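Local atomic coordinates of tRNA dimethylallyltransferase (Staphylococcus epidermidis ATCC 12228, PDB entry 3D3Q), a protein that probably catalyses transfer of a dimethylallyl group from dimethylallyl diphosphate onto adenine 37 of tRNAs that read codons beginning with uridine. Residues His291-Glu296 / Gln301-Glu306; Thr16-Thr21 / Ile201-Ser206; Thr282-Lys285 / Asn289-Trp292. One frame throughout, in Å; residues are numbered along the deposited sequence.

Contact 1 (His291-Glu296 / Gln301-Glu306); sequences HWLNKE and QMMLDE
Leu293 lays its two methyl branches against the first turns of the C-terminal helix. Its CD1 meets the root of the selenomethionine Met303, 3.8 Å from Met303 CB and close to CG as well. The other branch lies beside the CB and CG of Glu306, with Leu293 CD2 4.0 Å from Glu306 CG. One isobutyl group is thus shared by two side chains a helical turn apart. With CG beside the backbone N and anti to the carbonyl carbon (chi1 -60°), the leucine directs the fork of its branches at the helix. Leu293 and Met303 are both buried, and beyond Met303 the same apolar layer takes in Met298, Ile203 and Leu23.

At the more open end of the contact, the carboxylate of Glu306 approaches the His291 ring at its edge, near the ring plane. Glu306 OE1 lies 3.0 Å from His291 CE1, and the ring and carboxylate planes are only 22° apart. This is a polar approach centred on a ring carbon, and no hydrogen bond spans the two segments.

Strand 291-294 and the helical segment run nearly antiparallel, at 157°, with their axes 9.8 Å apart. Through Leu304 and Asp305 the helix also rests against helix 20-30, the helix that follows the P-loop. This is the strand-loop-helix packing of a parallel alpha/beta sheet: the chain leaves an edge strand, turns, and returns as a helix covering one face of the P-loop NTPase core.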
# COMPACT_ATOMS: atom_id res chain seq x y z
N HIS A 291 -9.31 1.57 -5.83
CA HIS A 291 -9.59 2.39 -7.02
C HIS A 291 -8.20 2.87 -7.46
O HIS A 291 -7.70 3.88 -6.98
CB HIS A 291 -10.49 3.58 -6.66
CG HIS A 291 -10.96 4.37 -7.84
ND1 HIS A 291 -10.12 5.12 -8.62
CD2 HIS A 291 -12.21 4.55 -8.34
CE1 HIS A 291 -10.82 5.74 -9.56
NE2 HIS A 291 -12.09 5.41 -9.41
N TRP A 292 -7.59 2.11 -8.35
CA TRP A 292 -6.25 2.41 -8.84
C TRP A 292 -6.15 3.59 -9.80
O TRP A 292 -6.97 3.73 -10.70
CB TRP A 292 -5.67 1.18 -9.54
CG TRP A 292 -5.59 -0.01 -8.66
CD1 TRP A 292 -6.49 -1.02 -8.55
CD2 TRP A 292 -4.55 -0.29 -7.72
NE1 TRP A 292 -6.07 -1.93 -7.60
CE2 TRP A 292 -4.88 -1.50 -7.07
CE3 TRP A 292 -3.36 0.36 -7.37
CZ2 TRP A 292 -4.08 -2.07 -6.09
CZ3 TRP A 292 -2.56 -0.20 -6.39
CH2 TRP A 292 -2.92 -1.41 -5.76
N LEU A 293 -5.14 4.43 -9.59
CA LEU A 293 -4.85 5.59 -10.43
C LEU A 293 -3.54 5.23 -11.10
O LEU A 293 -2.54 5.05 -10.42
CB LEU A 293 -4.64 6.84 -9.58
CG LEU A 293 -5.85 7.21 -8.75
CD1 LEU A 293 -5.59 8.45 -7.91
CD2 LEU A 293 -7.02 7.42 -9.70
N ASN A 294 -3.55 5.14 -12.42
CA ASN A 294 -2.34 4.79 -13.17
C ASN A 294 -1.37 5.99 -13.25
O ASN A 294 -1.58 6.92 -14.00
CB ASN A 294 -2.75 4.31 -14.57
CG ASN A 294 -1.60 3.68 -15.34
OD1 ASN A 294 -1.82 3.01 -16.36
ND2 ASN A 294 -0.36 3.88 -14.87
N LYS A 295 -0.31 5.95 -12.45
CA LYS A 295 0.66 7.01 -12.39
C LYS A 295 1.34 7.27 -13.73
O LYS A 295 1.89 8.35 -13.96
CB LYS A 295 1.72 6.68 -11.36
CG LYS A 295 2.69 7.78 -11.09
CD LYS A 295 4.07 7.23 -10.82
CE LYS A 295 4.70 7.93 -9.64
NZ LYS A 295 4.45 9.38 -9.64
N GLU A 296 1.31 6.30 -14.63
CA GLU A 296 1.93 6.45 -15.94
C GLU A 296 1.02 7.15 -16.95
O GLU A 296 1.30 7.15 -18.15
CB GLU A 296 2.32 5.08 -16.49
CG GLU A 296 3.49 4.44 -15.77
CD GLU A 296 3.75 3.02 -16.23
OE1 GLU A 296 4.79 2.44 -15.83
OE2 GLU A 296 2.92 2.47 -16.98
N GLN A 301 -1.84 16.56 -10.02
CA GLN A 301 -3.06 17.34 -10.13
C GLN A 301 -4.21 16.54 -10.72
O GLN A 301 -5.36 16.70 -10.32
CB GLN A 301 -2.85 18.56 -11.01
CG GLN A 301 -4.05 19.47 -11.09
CD GLN A 301 -4.25 20.27 -9.83
OE1 GLN A 301 -4.36 19.71 -8.74
NE2 GLN A 301 -4.28 21.60 -9.95
N MSE A 302 -3.92 15.71 -11.71
CA MSE A 302 -4.96 14.91 -12.32
C MSE A 302 -5.53 13.90 -11.33
O MSE A 302 -6.72 13.62 -11.35
CB MSE A 302 -4.43 14.18 -13.54
CG MSE A 302 -4.27 15.08 -14.73
SE MSE A 302 -3.16 14.25 -16.06
CE MSE A 302 -4.41 12.95 -16.76
N MSE A 303 -4.68 13.35 -10.47
CA MSE A 303 -5.13 12.40 -9.49
C MSE A 303 -6.03 13.12 -8.49
O MSE A 303 -7.09 12.62 -8.14
CB MSE A 303 -3.95 11.78 -8.76
CG MSE A 303 -2.99 11.03 -9.65
SE MSE A 303 -1.68 9.98 -8.62
CE MSE A 303 -0.05 10.95 -9.07
N LEU A 304 -5.60 14.30 -8.03
CA LEU A 304 -6.38 15.07 -7.07
C LEU A 304 -7.77 15.36 -7.60
O LEU A 304 -8.68 15.62 -6.83
CB LEU A 304 -5.67 16.38 -6.72
CG LEU A 304 -6.35 17.33 -5.73
CD1 LEU A 304 -6.58 16.65 -4.40
CD2 LEU A 304 -5.48 18.55 -5.54
N ASP A 305 -7.94 15.31 -8.91
CA ASP A 305 -9.25 15.56 -9.49
C ASP A 305 -10.08 14.30 -9.52
O ASP A 305 -11.29 14.36 -9.40
CB ASP A 305 -9.14 16.13 -10.89
CG ASP A 305 -8.74 17.58 -10.87
OD1 ASP A 305 -9.37 18.35 -10.09
OD2 ASP A 305 -7.81 17.97 -11.62
N GLU A 306 -9.41 13.17 -9.72
CA GLU A 306 -10.10 11.90 -9.74
C GLU A 306 -10.73 11.68 -8.37
O GLU A 306 -11.87 11.23 -8.26
CB GLU A 306 -9.12 10.77 -10.03
CG GLU A 306 -9.24 10.20 -11.43
CD GLU A 306 -10.50 9.41 -11.61
OE1 GLU A 306 -10.71 8.45 -10.82
OE2 GLU A 306 -11.28 9.73 -12.54

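Contact 2 (Thr16-Thr21 / Ile201-Ser206); sequences TASGKT and IGIEMS
Ile203 carries nearly all of the contact with the Ser18-Lys20 turn, and the strand prepares for it from Ile201 onward. Ile201 is tied by backbone bonds to strand 8-13, from which the P-loop springs. Gly202 bonds on the other side, to strand 291-294, so both flanks of the strand are fixed before Ile203 is reached.

In Ile203, CG1 lies beside the backbone N (chi1 -55°) and the chain runs on extended (chi2 176°), ending with CD1 against the backbone of the turn. Ile203 CD1 is 3.2 Å from Lys20 N. Ser18 O is 3.3 Å from Ile203 CD1, and Gly19 C is also in contact. Ile203 CG2 lies 3.7 Å from Ser18 O. The contact is purely van der Waals; Ser18 OG, also beside CD1, makes a weak hydrogen bond to Pro15 O. Of the Lys20 side chain it is CB that touches, 3.9 Å from Ile203 CD1; the chain then runs out extended to a hydrogen bond from NZ to Gly14 O.

The Glu204 side chain starts off away from the loop, and its carboxylate pairs with Lys285. The selenomethionine Met205 packs on Leu210 and Arg213 of helix 207-224, and Ser206 caps that helix through the backbone N of Thr209.

Gly19 has backbone angles that suit glycine (phi 97°) and is the N-cap of helix 20-30. Strand 197-204 thus packs against the Walker A P-loop, the predicted ATP site and probably part of the substrate site.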
# COMPACT_ATOMS: atom_id res chain seq x y z
N THR A 16 6.60 3.15 -2.39
CA THR A 16 7.40 4.26 -1.88
C THR A 16 7.68 5.32 -2.94
O THR A 16 8.02 5.00 -4.08
CB THR A 16 8.75 3.79 -1.35
OG1 THR A 16 8.56 2.77 -0.38
CG2 THR A 16 9.49 4.95 -0.72
N ALA A 17 7.54 6.59 -2.56
CA ALA A 17 7.79 7.69 -3.48
C ALA A 17 7.06 7.49 -4.81
O ALA A 17 7.67 7.51 -5.88
CB ALA A 17 9.28 7.85 -3.73
N SER A 18 5.75 7.27 -4.74
CA SER A 18 4.97 7.07 -5.94
C SER A 18 3.98 8.22 -6.02
O SER A 18 3.09 8.25 -6.87
CB SER A 18 4.19 5.77 -5.88
OG SER A 18 3.18 5.89 -4.92
N GLY A 19 4.15 9.18 -5.12
CA GLY A 19 3.25 10.32 -5.09
C GLY A 19 2.13 10.20 -4.08
O GLY A 19 1.36 11.13 -3.86
N LYS A 20 2.02 9.04 -3.44
CA LYS A 20 0.97 8.87 -2.47
C LYS A 20 1.12 9.93 -1.37
O LYS A 20 0.14 10.56 -0.96
CB LYS A 20 0.99 7.46 -1.89
CG LYS A 20 2.27 7.11 -1.17
CD LYS A 20 2.23 5.75 -0.51
CE LYS A 20 3.53 5.55 0.23
NZ LYS A 20 3.73 4.15 0.72
N THR A 21 2.34 10.15 -0.91
CA THR A 21 2.58 11.14 0.13
C THR A 21 2.21 12.55 -0.30
O THR A 21 1.56 13.29 0.45
CB THR A 21 4.05 11.13 0.57
OG1 THR A 21 4.40 9.81 1.00
CG2 THR A 21 4.27 12.11 1.72
N ILE A 201 -7.86 4.27 -2.39
CA ILE A 201 -7.26 4.54 -3.69
C ILE A 201 -5.77 4.15 -3.69
O ILE A 201 -5.07 4.31 -2.68
CB ILE A 201 -7.46 6.05 -4.11
CG1 ILE A 201 -6.43 6.94 -3.46
CG2 ILE A 201 -8.81 6.57 -3.67
CD1 ILE A 201 -5.28 7.22 -4.36
N GLY A 202 -5.31 3.62 -4.81
CA GLY A 202 -3.92 3.21 -4.94
C GLY A 202 -3.29 3.72 -6.21
O GLY A 202 -3.96 3.86 -7.23
N ILE A 203 -1.99 4.03 -6.15
CA ILE A 203 -1.26 4.51 -7.31
C ILE A 203 -0.52 3.34 -7.93
O ILE A 203 0.33 2.73 -7.31
CB ILE A 203 -0.24 5.58 -6.92
CG1 ILE A 203 -0.93 6.70 -6.14
CG2 ILE A 203 0.41 6.13 -8.16
CD1 ILE A 203 0.04 7.75 -5.63
N GLU A 204 -0.86 3.05 -9.18
CA GLU A 204 -0.27 1.92 -9.88
C GLU A 204 0.69 2.34 -11.00
O GLU A 204 0.78 3.51 -11.35
CB GLU A 204 -1.40 1.08 -10.47
CG GLU A 204 -0.97 -0.22 -11.10
CD GLU A 204 -1.97 -0.72 -12.12
OE1 GLU A 204 -2.18 -0.01 -13.13
OE2 GLU A 204 -2.54 -1.81 -11.90
N MSE A 205 1.39 1.37 -11.56
CA MSE A 205 2.31 1.63 -12.65
C MSE A 205 2.86 0.31 -13.15
O MSE A 205 2.79 -0.70 -12.45
CB MSE A 205 3.43 2.54 -12.16
CG MSE A 205 4.14 2.01 -10.94
SE MSE A 205 5.16 3.37 -10.00
CE MSE A 205 6.63 3.50 -11.25
N SER A 206 3.40 0.31 -14.37
CA SER A 206 3.93 -0.91 -14.96
C SER A 206 5.16 -1.39 -14.21
O SER A 206 5.88 -0.59 -13.63
CB SER A 206 4.29 -0.67 -16.43
OG SER A 206 5.46 0.13 -16.58

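Contact 3 (Thr282-Lys285 / Asn289-Trp292)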
# COMPACT_ATOMS: atom_id res chain seq x y z
N THR A 282 0.95 -6.74 -5.47
CA THR A 282 0.20 -7.96 -5.67
C THR A 282 -0.93 -8.13 -4.65
O THR A 282 -2.06 -8.45 -5.01
CB THR A 282 1.12 -9.18 -5.60
OG1 THR A 282 2.16 -9.05 -6.59
CG2 THR A 282 0.35 -10.45 -5.88
N TRP A 283 -0.61 -7.89 -3.38
CA TRP A 283 -1.56 -8.01 -2.27
C TRP A 283 -2.75 -7.05 -2.42
O TRP A 283 -3.90 -7.46 -2.27
CB TRP A 283 -0.87 -7.71 -0.94
CG TRP A 283 -1.54 -8.30 0.26
CD1 TRP A 283 -1.21 -9.47 0.88
CD2 TRP A 283 -2.69 -7.79 0.95
NE1 TRP A 283 -2.08 -9.72 1.91
CE2 TRP A 283 -2.99 -8.70 1.98
CE3 TRP A 283 -3.47 -6.65 0.81
CZ2 TRP A 283 -4.06 -8.52 2.85
CZ3 TRP A 283 -4.54 -6.46 1.68
CH2 TRP A 283 -4.82 -7.39 2.69
N PHE A 284 -2.46 -5.78 -2.71
CA PHE A 284 -3.50 -4.78 -2.87
C PHE A 284 -4.38 -5.02 -4.08
O PHE A 284 -5.35 -4.31 -4.30
CB PHE A 284 -2.90 -3.37 -2.94
CG PHE A 284 -2.67 -2.75 -1.60
CD1 PHE A 284 -3.73 -2.51 -0.74
CD2 PHE A 284 -1.38 -2.43 -1.17
CE1 PHE A 284 -3.52 -1.95 0.51
CE2 PHE A 284 -1.15 -1.87 0.09
CZ PHE A 284 -2.23 -1.64 0.93
N LYS A 285 -4.04 -6.01 -4.89
CA LYS A 285 -4.86 -6.28 -6.05
C LYS A 285 -5.64 -7.56 -5.90
O LYS A 285 -6.69 -7.72 -6.51
CB LYS A 285 -4.01 -6.33 -7.30
CG LYS A 285 -3.30 -5.03 -7.55
CD LYS A 285 -2.71 -4.98 -8.95
CE LYS A 285 -3.70 -4.45 -9.98
NZ LYS A 285 -3.89 -2.96 -9.95
N ASN A 289 -10.22 -4.01 -2.69
CA ASN A 289 -10.92 -3.46 -3.82
C ASN A 289 -10.47 -2.01 -3.84
O ASN A 289 -11.12 -1.14 -3.26
CB ASN A 289 -12.43 -3.56 -3.60
CG ASN A 289 -13.20 -3.10 -4.81
OD1 ASN A 289 -13.05 -3.66 -5.90
ND2 ASN A 289 -14.03 -2.07 -4.64
N VAL A 290 -9.34 -1.77 -4.48
CA VAL A 290 -8.78 -0.44 -4.57
C VAL A 290 -9.10 0.25 -5.89
O VAL A 290 -9.15 -0.40 -6.94
CB VAL A 290 -7.24 -0.48 -4.46
CG1 VAL A 290 -6.69 0.92 -4.32
CG2 VAL A 290 -6.82 -1.35 -3.30
N HIS A 291 -9.31 1.57 -5.83
CA HIS A 291 -9.59 2.39 -7.02
C HIS A 291 -8.20 2.87 -7.46
O HIS A 291 -7.70 3.88 -6.98
CB HIS A 291 -10.49 3.58 -6.66
CG HIS A 291 -10.96 4.37 -7.84
ND1 HIS A 291 -10.12 5.12 -8.62
CD2 HIS A 291 -12.21 4.55 -8.34
CE1 HIS A 291 -10.82 5.74 -9.56
NE2 HIS A 291 -12.09 5.41 -9.41
N TRP A 292 -7.59 2.11 -8.35
CA TRP A 292 -6.25 2.41 -8.84
C TRP A 292 -6.15 3.59 -9.80
O TRP A 292 -6.97 3.73 -10.70
CB TRP A 292 -5.67 1.18 -9.54
CG TRP A 292 -5.59 -0.01 -8.66
CD1 TRP A 292 -6.49 -1.02 -8.55
CD2 TRP A 292 -4.55 -0.29 -7.72
NE1 TRP A 292 -6.07 -1.93 -7.60
CE2 TRP A 292 -4.88 -1.50 -7.07
CE3 TRP A 292 -3.36 0.36 -7.37
CZ2 TRP A 292 -4.08 -2.07 -6.09
CZ3 TRP A 292 -2.56 -0.20 -6.39
CH2 TRP A 292 -2.92 -1.41 -5.76
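Lys285 and Trp292 form a cation-pi pair. The ammonium NZ of Lys285 stands 3.3 Å from the centroid of the five-membered ring of Trp292, 8° off the ring normal, and so sits squarely over the pyrrole part of the indole. Two bends near the end of the lysine chain put it there (chi3 88°, chi4 77°), curling CE and NZ back across the ring, while Lys285 CG lies 3.4 Å from Trp292 CZ2. NZ also makes a salt bridge with Glu204, so the charge is held between a carboxylate and an aromatic face. That double hold probably favours the protonated lysine and fixes where NZ lies over the indole.

The apolar contacts gather round the same indole. At the six-membered end, CH2 of Trp292 touches CB of Phe284 at 3.4 Å. The phenyl ring itself leads off, meeting Val290 obliquely, with Phe284 CD1 4.2 Å from Val290 CG2. Val290, two residues before Trp292 on the same segment, also lays its CB over the indole face opposite the lysine, toward the rim of the ring system.

Backbone polarity enters through the carbonyl of Phe284. Its oxygen faces the edge of the indole, near the ring plane, with Phe284 O at 3.1 Å from Trp292 CZ2; Val290 CG2 lies 3.5 Å from the same oxygen. No hydrogen bond crosses between the segments.

The arrangement joins the C-terminal part of helix 262-286 to the residues leading into edge strand 291-294. On the helix side, Phe284 continues onto Ile109 and Trp283 onto Gln110 of helix 106-113; on the sheet side, Val290 touches Leu200 and Trp292 touches Glu204 of strand 197-204.

Overall arrangement
Strands 197-204 and 291-294, neighbours in the parallel sheet, connect all three contacts. Contacts 1 and 3 share His291 and Trp292, yet their centres are about 14 Å apart. Contact 2 is nearer to each, with centres about 9 Å from contact 1 and 11 Å from contact 3. Lys295 of contact 1 brings CE to 3.2 Å from Ser18 O of contact 2, and a salt bridge, Glu204 OE2 to Lys285 NZ at 2.6 Å, joins contacts 2 and 3. Contact 2 contains much of the predicted ATP site; the side chain of Met303 lies about 5 Å from Gly19, and that of Trp292 about 6 Å from Gly14. Residues 282-285 belong to a region thought to meet substrate tRNA.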